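Local coordinates for short-chain dehydrogenase/reductase SDR (Paraburkholderia phymatum, PDB 5VA8), which binds NADP in a Rossmann-type fold and probably catalyses an NADP(H)-dependent oxidation or reduction, at residues Ala57-Arg60 with Ala61-Val65; Ser166-Thr169 with Gly170-Gly174; Arg177-Pro181 with Asn182-Ile186. All blocks are in the same frame, centred on the assembly; numbering follows the deposited sequence.

Contact 1. Residues Ala57-Arg60 with Ala61-Val65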
ATOM      1  N   ALA A  57     -12.436 -33.599 -20.474  1.00 17.80           N
ATOM      2  CA  ALA A  57     -13.638 -34.035 -21.179  1.00 17.85           C
ATOM      3  C   ALA A  57     -14.822 -33.132 -20.863  1.00 20.00           C
ATOM      4  O   ALA A  57     -15.621 -32.812 -21.750  1.00 20.96           O
ATOM      5  CB  ALA A  57     -13.966 -35.484 -20.824  1.00 19.12           C
ATOM      6  N   ALA A  58     -14.948 -32.709 -19.604  1.00 17.29           N
ATOM      7  CA  ALA A  58     -16.049 -31.827 -19.230  1.00 20.12           C
ATOM      8  C   ALA A  58     -15.975 -30.498 -19.975  1.00 22.19           C
ATOM      9  O   ALA A  58     -16.991 -30.004 -20.471  1.00 19.79           O
ATOM     10  CB  ALA A  58     -16.046 -31.596 -17.719  1.00 20.20           C
ATOM     11  N   ILE A  59     -14.784 -29.898 -20.053  1.00 18.99           N
ATOM     12  CA  ILE A  59     -14.663 -28.598 -20.712  1.00 16.31           C
ATOM     13  C   ILE A  59     -14.934 -28.729 -22.208  1.00 19.32           C
ATOM     14  O   ILE A  59     -15.594 -27.869 -22.810  1.00 20.22           O
ATOM     15  CB  ILE A  59     -13.278 -27.988 -20.424  1.00 16.33           C
ATOM     16  CG1 ILE A  59     -13.141 -27.692 -18.931  1.00 19.48           C
ATOM     17  CG2 ILE A  59     -13.064 -26.706 -21.233  1.00 17.56           C
ATOM     18  CD1 ILE A  59     -11.736 -27.218 -18.523  1.00 21.29           C
ATOM     19  N   ARG A  60     -14.438 -29.805 -22.831  1.00 19.62           N
ATOM     20  CA  ARG A  60     -14.769 -30.085 -24.228  1.00 24.86           C
ATOM     21  C   ARG A  60     -16.270 -30.123 -24.444  1.00 25.49           C
ATOM     22  O   ARG A  60     -16.796 -29.504 -25.378  1.00 27.14           O
ATOM     23  CB  ARG A  60     -14.166 -31.423 -24.662  1.00 25.83           C
ATOM     24  CG  ARG A  60     -12.814 -31.307 -25.279  1.00 25.16           C
ATOM     25  CD  ARG A  60     -12.265 -32.671 -25.691  1.00 19.91           C
ATOM     26  NE  ARG A  60     -10.838 -32.654 -25.445  1.00 20.47           N
ATOM     27  CZ  ARG A  60     -10.208 -33.390 -24.536  1.00 22.58           C
ATOM     28  NH1 ARG A  60     -10.873 -34.282 -23.805  1.00 24.58           N
ATOM     29  NH2 ARG A  60      -8.898 -33.252 -24.388  1.00 22.19           N
ATOM     30  N   ALA A  61     -16.975 -30.867 -23.592  1.00 23.32           N
ATOM     31  CA  ALA A  61     -18.417 -31.009 -23.751  1.00 25.20           C
ATOM     32  C   ALA A  61     -19.133 -29.692 -23.477  1.00 24.76           C
ATOM     33  O   ALA A  61     -20.107 -29.359 -24.158  1.00 31.63           O
ATOM     34  CB  ALA A  61     -18.938 -32.113 -22.830  1.00 23.28           C
ATOM     35  N   ASN A  62     -18.654 -28.924 -22.494  1.00 22.98           N
ATOM     36  CA  ASN A  62     -19.330 -27.688 -22.112  1.00 20.22           C
ATOM     37  C   ASN A  62     -19.102 -26.578 -23.128  1.00 23.79           C
ATOM     38  O   ASN A  62     -20.026 -25.812 -23.442  1.00 27.73           O
ATOM     39  CB  ASN A  62     -18.843 -27.221 -20.741  1.00 22.15           C
ATOM     40  CG  ASN A  62     -19.360 -28.079 -19.606  1.00 26.64           C
ATOM     41  OD1 ASN A  62     -20.296 -28.856 -19.774  1.00 28.86           O
ATOM     42  ND2 ASN A  62     -18.744 -27.938 -18.436  1.00 26.97           N
ATOM     43  N   ALA A  63     -17.878 -26.453 -23.636  1.00 21.65           N
ATOM     44  CA  ALA A  63     -17.475 -25.241 -24.332  1.00 20.83           C
ATOM     45  C   ALA A  63     -17.241 -25.415 -25.824  1.00 22.24           C
ATOM     46  O   ALA A  63     -17.268 -24.417 -26.553  1.00 24.49           O
ATOM     47  CB  ALA A  63     -16.201 -24.669 -23.694  1.00 18.84           C
ATOM     48  N   GLY A  64     -17.007 -26.637 -26.297  1.00 23.10           N
ATOM     49  CA  GLY A  64     -16.804 -26.835 -27.718  1.00 28.29           C
ATOM     50  C   GLY A  64     -15.530 -26.237 -28.265  1.00 33.97           C
ATOM     51  O   GLY A  64     -15.443 -25.990 -29.469  1.00 41.01           O
ATOM     52  N   VAL A  65     -14.546 -25.979 -27.414  1.00 20.20           N
ATOM     53  CA  VAL A  65     -13.258 -25.478 -27.841  1.00 20.56           C
ATOM     54  C   VAL A  65     -12.276 -26.643 -27.863  1.00 20.12           C
ATOM     55  O   VAL A  65     -12.576 -27.747 -27.411  1.00 22.66           O
ATOM     56  CB  VAL A  65     -12.741 -24.346 -26.916  1.00 19.99           C
ATOM     57  CG1 VAL A  65     -13.765 -23.221 -26.812  1.00 20.71           C
ATOM     58  CG2 VAL A  65     -12.429 -24.904 -25.540  1.00 18.50           C
TER

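Contact 2. Residues Ser166-Thr169 with Gly170-Gly174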
ATOM      1  N   SER A 166       5.008 -13.251  -2.162  1.00 10.64           N
ATOM      2  CA  SER A 166       5.416 -11.853  -2.148  1.00 10.72           C
ATOM      3  C   SER A 166       6.635 -11.633  -3.032  1.00 10.40           C
ATOM      4  O   SER A 166       6.772 -10.573  -3.663  1.00 11.48           O
ATOM      5  CB  SER A 166       5.699 -11.406  -0.716  1.00 11.95           C
ATOM      6  OG  SER A 166       4.498 -11.389   0.048  1.00 12.90           O
ATOM      7  N   GLY A 167       7.540 -12.617  -3.058  1.00 10.81           N
ATOM      8  CA  GLY A 167       8.675 -12.549  -3.967  1.00  9.05           C
ATOM      9  C   GLY A 167       8.240 -12.488  -5.412  1.00 10.77           C
ATOM     10  O   GLY A 167       8.736 -11.666  -6.191  1.00 11.56           O
ATOM     11  N   LEU A 168       7.328 -13.378  -5.804  1.00 10.37           N
ATOM     12  CA  LEU A 168       6.799 -13.313  -7.166  1.00 10.09           C
ATOM     13  C   LEU A 168       6.234 -11.934  -7.449  1.00  9.55           C
ATOM     14  O   LEU A 168       6.515 -11.331  -8.491  1.00 10.89           O
ATOM     15  CB  LEU A 168       5.713 -14.371  -7.365  1.00 10.55           C
ATOM     16  CG  LEU A 168       5.024 -14.302  -8.731  1.00 11.52           C
ATOM     17  CD1 LEU A 168       6.047 -14.554  -9.835  1.00 11.56           C
ATOM     18  CD2 LEU A 168       3.880 -15.323  -8.817  1.00 12.51           C
ATOM     19  N   THR A 169       5.406 -11.433  -6.528  1.00 10.54           N
ATOM     20  CA  THR A 169       4.677 -10.193  -6.764  1.00 12.52           C
ATOM     21  C   THR A 169       5.620  -9.016  -6.969  1.00 11.78           C
ATOM     22  O   THR A 169       5.383  -8.161  -7.837  1.00 10.25           O
ATOM     23  CB  THR A 169       3.736  -9.934  -5.591  1.00 11.39           C
ATOM     24  OG1 THR A 169       2.854 -11.053  -5.457  1.00 12.09           O
ATOM     25  CG2 THR A 169       2.907  -8.675  -5.836  1.00 12.73           C
ATOM     26  N   GLY A 170       6.692  -8.949  -6.169  1.00 12.06           N
ATOM     27  CA  GLY A 170       7.658  -7.876  -6.334  1.00 12.06           C
ATOM     28  C   GLY A 170       8.361  -7.923  -7.676  1.00 11.25           C
ATOM     29  O   GLY A 170       8.643  -6.878  -8.278  1.00 11.76           O
ATOM     30  N   PHE A 171       8.658  -9.133  -8.161  1.00 10.72           N
ATOM     31  CA  PHE A 171       9.261  -9.253  -9.487  1.00 10.44           C
ATOM     32  C   PHE A 171       8.261  -8.904 -10.583  1.00 11.47           C
ATOM     33  O   PHE A 171       8.608  -8.206 -11.550  1.00 10.80           O
ATOM     34  CB  PHE A 171       9.805 -10.669  -9.707  1.00  9.98           C
ATOM     35  CG  PHE A 171      10.163 -10.936 -11.148  1.00 11.60           C
ATOM     36  CD1 PHE A 171      11.309 -10.393 -11.696  1.00 12.74           C
ATOM     37  CD2 PHE A 171       9.316 -11.690 -11.950  1.00 12.67           C
ATOM     38  CE1 PHE A 171      11.627 -10.605 -13.042  1.00 13.01           C
ATOM     39  CE2 PHE A 171       9.623 -11.914 -13.290  1.00 15.97           C
ATOM     40  CZ  PHE A 171      10.783 -11.383 -13.824  1.00 15.33           C
ATOM     41  N   ILE A 172       7.025  -9.404 -10.470  1.00 11.04           N
ATOM     42  CA  ILE A 172       6.018  -9.159 -11.506  1.00 11.89           C
ATOM     43  C   ILE A 172       5.834  -7.664 -11.724  1.00 11.78           C
ATOM     44  O   ILE A 172       5.579  -7.213 -12.849  1.00 12.63           O
ATOM     45  CB  ILE A 172       4.686  -9.838 -11.126  1.00 11.24           C
ATOM     46  CG1 ILE A 172       4.814 -11.363 -11.222  1.00 11.09           C
ATOM     47  CG2 ILE A 172       3.523  -9.309 -11.977  1.00 11.26           C
ATOM     48  CD1 ILE A 172       5.167 -11.864 -12.631  1.00 12.06           C
ATOM     49  N   ALA A 173       5.931  -6.873 -10.648  1.00  9.50           N
ATOM     50  CA  ALA A 173       5.736  -5.429 -10.782  1.00  9.52           C
ATOM     51  C   ALA A 173       6.661  -4.846 -11.841  1.00 11.09           C
ATOM     52  O   ALA A 173       6.254  -3.971 -12.619  1.00 12.89           O
ATOM     53  CB  ALA A 173       5.971  -4.734  -9.434  1.00 13.03           C
ATOM     54  N   GLY A 174       7.909  -5.316 -11.879  1.00 10.83           N
ATOM     55  CA  GLY A 174       8.854  -4.798 -12.851  1.00 11.51           C
ATOM     56  C   GLY A 174       8.596  -5.296 -14.261  1.00 11.48           C
ATOM     57  O   GLY A 174       8.575  -4.509 -15.213  1.00 12.62           O
TER

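Contact 3. Residues Arg177-Pro181 with Asn182-Ile186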
ATOM      1  N   ARG A 177       5.589  -3.754 -16.170  1.00 12.12           N
ATOM      2  CA  ARG A 177       5.760  -2.439 -16.775  1.00 13.07           C
ATOM      3  C   ARG A 177       6.752  -2.476 -17.934  1.00 13.44           C
ATOM      4  O   ARG A 177       6.624  -1.687 -18.877  1.00 15.16           O
ATOM      5  CB  ARG A 177       6.151  -1.445 -15.687  1.00 15.66           C
ATOM      6  CG  ARG A 177       4.938  -1.147 -14.782  1.00 20.16           C
ATOM      7  CD  ARG A 177       5.335  -0.768 -13.384  1.00 20.74           C
ATOM      8  NE  ARG A 177       4.187  -0.393 -12.558  1.00 18.31           N
ATOM      9  CZ  ARG A 177       3.606  -1.201 -11.676  1.00 20.10           C
ATOM     10  NH1 ARG A 177       4.045  -2.444 -11.518  1.00 15.35           N
ATOM     11  NH2 ARG A 177       2.590  -0.769 -10.946  1.00 18.62           N
ATOM     12  N   LYS A 178       7.701  -3.413 -17.900  1.00 15.11           N
ATOM     13  CA  LYS A 178       8.698  -3.545 -18.962  1.00 13.54           C
ATOM     14  C   LYS A 178       8.061  -3.959 -20.285  1.00 12.01           C
ATOM     15  O   LYS A 178       8.441  -3.451 -21.353  1.00 15.00           O
ATOM     16  CB  LYS A 178       9.751  -4.573 -18.531  1.00 16.21           C
ATOM     17  CG  LYS A 178      10.830  -4.843 -19.564  1.00 20.98           C
ATOM     18  CD  LYS A 178      11.621  -3.577 -19.818  1.00 28.77           C
ATOM     19  CE  LYS A 178      13.084  -3.757 -19.471  1.00 36.98           C
ATOM     20  NZ  LYS A 178      13.830  -2.489 -19.687  1.00 34.11           N
ATOM     21  N   VAL A 179       7.110  -4.896 -20.244  1.00 13.13           N
ATOM     22  CA  VAL A 179       6.545  -5.464 -21.462  1.00 14.07           C
ATOM     23  C   VAL A 179       5.256  -4.778 -21.885  1.00 15.69           C
ATOM     24  O   VAL A 179       4.728  -5.073 -22.970  1.00 15.65           O
ATOM     25  CB  VAL A 179       6.309  -6.985 -21.325  1.00 14.43           C
ATOM     26  CG1 VAL A 179       7.608  -7.684 -20.968  1.00 16.90           C
ATOM     27  CG2 VAL A 179       5.233  -7.286 -20.283  1.00 13.55           C
ATOM     28  N   ALA A 180       4.749  -3.851 -21.076  1.00 13.71           N
ATOM     29  CA  ALA A 180       3.499  -3.177 -21.418  1.00 14.23           C
ATOM     30  C   ALA A 180       3.505  -2.457 -22.768  1.00 14.01           C
ATOM     31  O   ALA A 180       2.418  -2.354 -23.367  1.00 14.14           O
ATOM     32  CB  ALA A 180       3.123  -2.189 -20.299  1.00 14.72           C
ATOM     33  N   PRO A 181       4.626  -1.941 -23.293  1.00 12.10           N
ATOM     34  CA  PRO A 181       4.559  -1.269 -24.603  1.00 14.83           C
ATOM     35  C   PRO A 181       4.115  -2.172 -25.735  1.00 16.11           C
ATOM     36  O   PRO A 181       3.733  -1.661 -26.800  1.00 15.85           O
ATOM     37  CB  PRO A 181       5.999  -0.783 -24.818  1.00 15.40           C
ATOM     38  CG  PRO A 181       6.522  -0.573 -23.446  1.00 13.64           C
ATOM     39  CD  PRO A 181       5.926  -1.685 -22.637  1.00 13.56           C
ATOM     40  N   ASN A 182       4.152  -3.492 -25.539  1.00 15.64           N
ATOM     41  CA  ASN A 182       3.927  -4.474 -26.593  1.00 19.45           C
ATOM     42  C   ASN A 182       2.547  -5.118 -26.523  1.00 17.82           C
ATOM     43  O   ASN A 182       2.345  -6.192 -27.094  1.00 17.65           O
ATOM     44  CB  ASN A 182       5.004  -5.552 -26.527  1.00 21.10           C
ATOM     45  CG  ASN A 182       6.389  -4.966 -26.487  1.00 27.98           C
ATOM     46  OD1 ASN A 182       6.873  -4.451 -27.493  1.00 27.41           O
ATOM     47  ND2 ASN A 182       7.037  -5.031 -25.322  1.00 25.11           N
ATOM     48  N   GLY A 183       1.595  -4.494 -25.844  1.00 14.79           N
ATOM     49  CA  GLY A 183       0.252  -5.039 -25.838  1.00 15.17           C
ATOM     50  C   GLY A 183       0.072  -6.230 -24.928  1.00 12.94           C
ATOM     51  O   GLY A 183      -0.928  -6.949 -25.058  1.00 14.42           O
ATOM     52  N   VAL A 184       1.013  -6.458 -24.019  1.00 13.68           N
ATOM     53  CA  VAL A 184       0.964  -7.551 -23.055  1.00 11.22           C
ATOM     54  C   VAL A 184       0.641  -6.959 -21.693  1.00 11.61           C
ATOM     55  O   VAL A 184       1.203  -5.923 -21.309  1.00 12.83           O
ATOM     56  CB  VAL A 184       2.304  -8.308 -23.012  1.00 13.49           C
ATOM     57  CG1 VAL A 184       2.269  -9.433 -21.980  1.00 11.28           C
ATOM     58  CG2 VAL A 184       2.637  -8.840 -24.395  1.00 14.56           C
ATOM     59  N   THR A 185      -0.265  -7.603 -20.961  1.00 10.76           N
ATOM     60  CA  THR A 185      -0.501  -7.235 -19.573  1.00  9.62           C
ATOM     61  C   THR A 185      -0.176  -8.420 -18.681  1.00 11.38           C
ATOM     62  O   THR A 185      -0.277  -9.579 -19.095  1.00 11.58           O
ATOM     63  CB  THR A 185      -1.942  -6.800 -19.309  1.00 10.55           C
ATOM     64  OG1 THR A 185      -2.807  -7.935 -19.452  1.00 13.03           O
ATOM     65  CG2 THR A 185      -2.361  -5.692 -20.282  1.00 12.39           C
ATOM     66  N   ILE A 186       0.261  -8.113 -17.464  1.00 10.93           N
ATOM     67  CA  ILE A 186       0.614  -9.127 -16.476  1.00 10.23           C
ATOM     68  C   ILE A 186       0.026  -8.660 -15.156  1.00 11.24           C
ATOM     69  O   ILE A 186       0.391  -7.589 -14.660  1.00 12.16           O
ATOM     70  CB  ILE A 186       2.132  -9.326 -16.338  1.00 10.93           C
ATOM     71  CG1 ILE A 186       2.757  -9.671 -17.692  1.00 11.88           C
ATOM     72  CG2 ILE A 186       2.420 -10.424 -15.299  1.00 12.11           C
ATOM     73  CD1 ILE A 186       4.285  -9.840 -17.650  1.00 12.31           C
TER
HETATM   74  O   HOH W   1       9.117  -3.906 -23.906  1.00 38.48           O
HETATM   75  O   HOH W   2       0.177  -3.432 -22.185  1.00 14.87           O
HETATM   76  O   HOH W   3       0.424  -1.589 -25.477  1.00 23.58           O

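Contact 1. Residues Ala57-Arg60 with Ala61-Val65
N62 N donates to A58 O at 2.8 Å, and one residue further on A63 N reaches I59 O at the same separation, 2.8 Å. A61 N to A57 O (3.0 Å) precedes them, so three consecutive i to i+4 bonds carry the last turn of helix 49-63. The fourth bond, G64 N to R60 O at 3.0 Å, is aimed differently: its donor stands 36° out of the carbonyl plane, while the other three are less tilted. This shift comes where the backbone leaves the helical path, since G64 is the first residue beyond the helix and adopts positive phi.

The N62 side chain folds back along the helix. With CG beside its own backbone N (chi1 -72°), the amide lies over the carbonyl of A58, and CG comes within 3.2 Å of A58 O. ND2 is poorly angled for a bond to that oxygen, which is held by the main-chain N-H of N62. R60 runs outward instead; its chain bends at chi3 and its NH2 bonds to V67 O, tying the helix end to the strand that follows. Its CG passes V65 O only loosely, at 4.2 Å.

Apolar contact within the turn is slight. I59 CG2 and A63 CB are 4.5 Å apart, one turn from each other on the same helix face, and the CB of A63 also lies beside I59 O. That face is turned to helix 26-37, where I59, A63 and V65 rest on A36 while N62 meets E33. Helix 49-63 connects strand 41-46 to strand 67-71 in a beta-alpha-beta unit, and this turn is its C-terminal end, leading into the outermost strand on that side of the parallel sheet within this chain.

Contact 2. Residues Ser166-Thr169 with Gly170-Gly174
The second segment starts with G170, whose N-H is bound by S166 O (N to O 3.0 Å), opening a run of four i to i+4 bonds through the middle of helix 159-179. F171 follows with a longer bond from its N to G167 O (3.2 Å). Its CG is anti to the backbone N (chi1 168°), which carries the ring out beyond the helix; L168 O lies at its edge, near the ring plane, and the ring also packs edge-to-face with W113 of the second subunit.

I172 supplies the apolar side-chain contact: while its N binds L168 O at 2.8 Å, nearly in line with the C=O bond, its CG1 packs against L168 CD1 at 3.7 Å and the two branched chains cross at a slant. Both lean on helix 110-138, L168 on P124 and I125, I172 on I128. A173 N closes the run on T169 O at 3.1 Å; the hydroxyl of T169 turns back to R165 O, and the methyl of A173 packs on P154 of the second subunit and T266 of the third.

Such a buried helix, linking strand 141-146 to strand 184-191 and facing other subunits, is characteristic of the Rossmann-fold tetramers of the short-chain dehydrogenase/reductase family.

Contact 3. Residues Arg177-Pro181 with Asn182-Ile186
V179 O is gripped twice by N182, by its backbone N at 3.1 Å and by its side-chain ND2 at 3.3 Å. Both donors come from the same face of the carbonyl, well above its plane, and the ND2 bond is the more bent, with 140° at the hydrogen. The amide can double back in this way because CG lies beside the backbone N (chi1 -51°). A water then links ND2 to K178 O, accepting from the amide and donating to the carbonyl, so ND2 serves V179 O directly and K178 O through the water.

A weak bond from G183 N to A180 O (3.4 Å) follows, at a residue with positive phi. A second water donates to both A180 O and V184 O, while A180 CA points its hydrogen at V184 O across 3.6 Å. Beneath the turn, V179 CG2 touches V184 CG1 at 4.0 Å and I186 CD1 at 3.8 Å, the isoleucine crossing it at about a right angle.

This turn closes the helix-to-strand half of a beta-alpha-beta crossover, right-handed as in Rossmann folds, in which helix 159-179 hands the chain on to strand 184-191. G183 and T185 bond with G141 at the start of strand 141-146, and I186 with G253 just ahead of strand 255-258; the new strand lies between these two. V179 and V184 both rest on I132 of helix 110-138. Farther out, K178 NZ forms a salt bridge with D156 of the second subunit, and R177 NH2 bonds to Y263 O of the third.

Overall arrangement
Contact 1 lies at the surface near the 67-71 edge of the sheet, about 34 Å between centres from contact 2, which is buried on the opposite side of the chain's centre; contact 3 is partly buried. Contacts 2 and 3 share helix 159-179 and meet where I172 CG2 packs on I186 CG2 (3.7 Å). Contacts 1 and 3 each carry a positive-phi glycine before the next strand, G64 directly after its helix, G183 after a 3-10 segment. Within its own segments contact 1 is held by main-chain bonds, whereas contact 3 adds a side-chain amide and waters. Contact 2, in mid-helix, relies on regular bonding and apolar packing. Other subunits touch contacts 2 and 3; no other chain of the assembly touches contact 1.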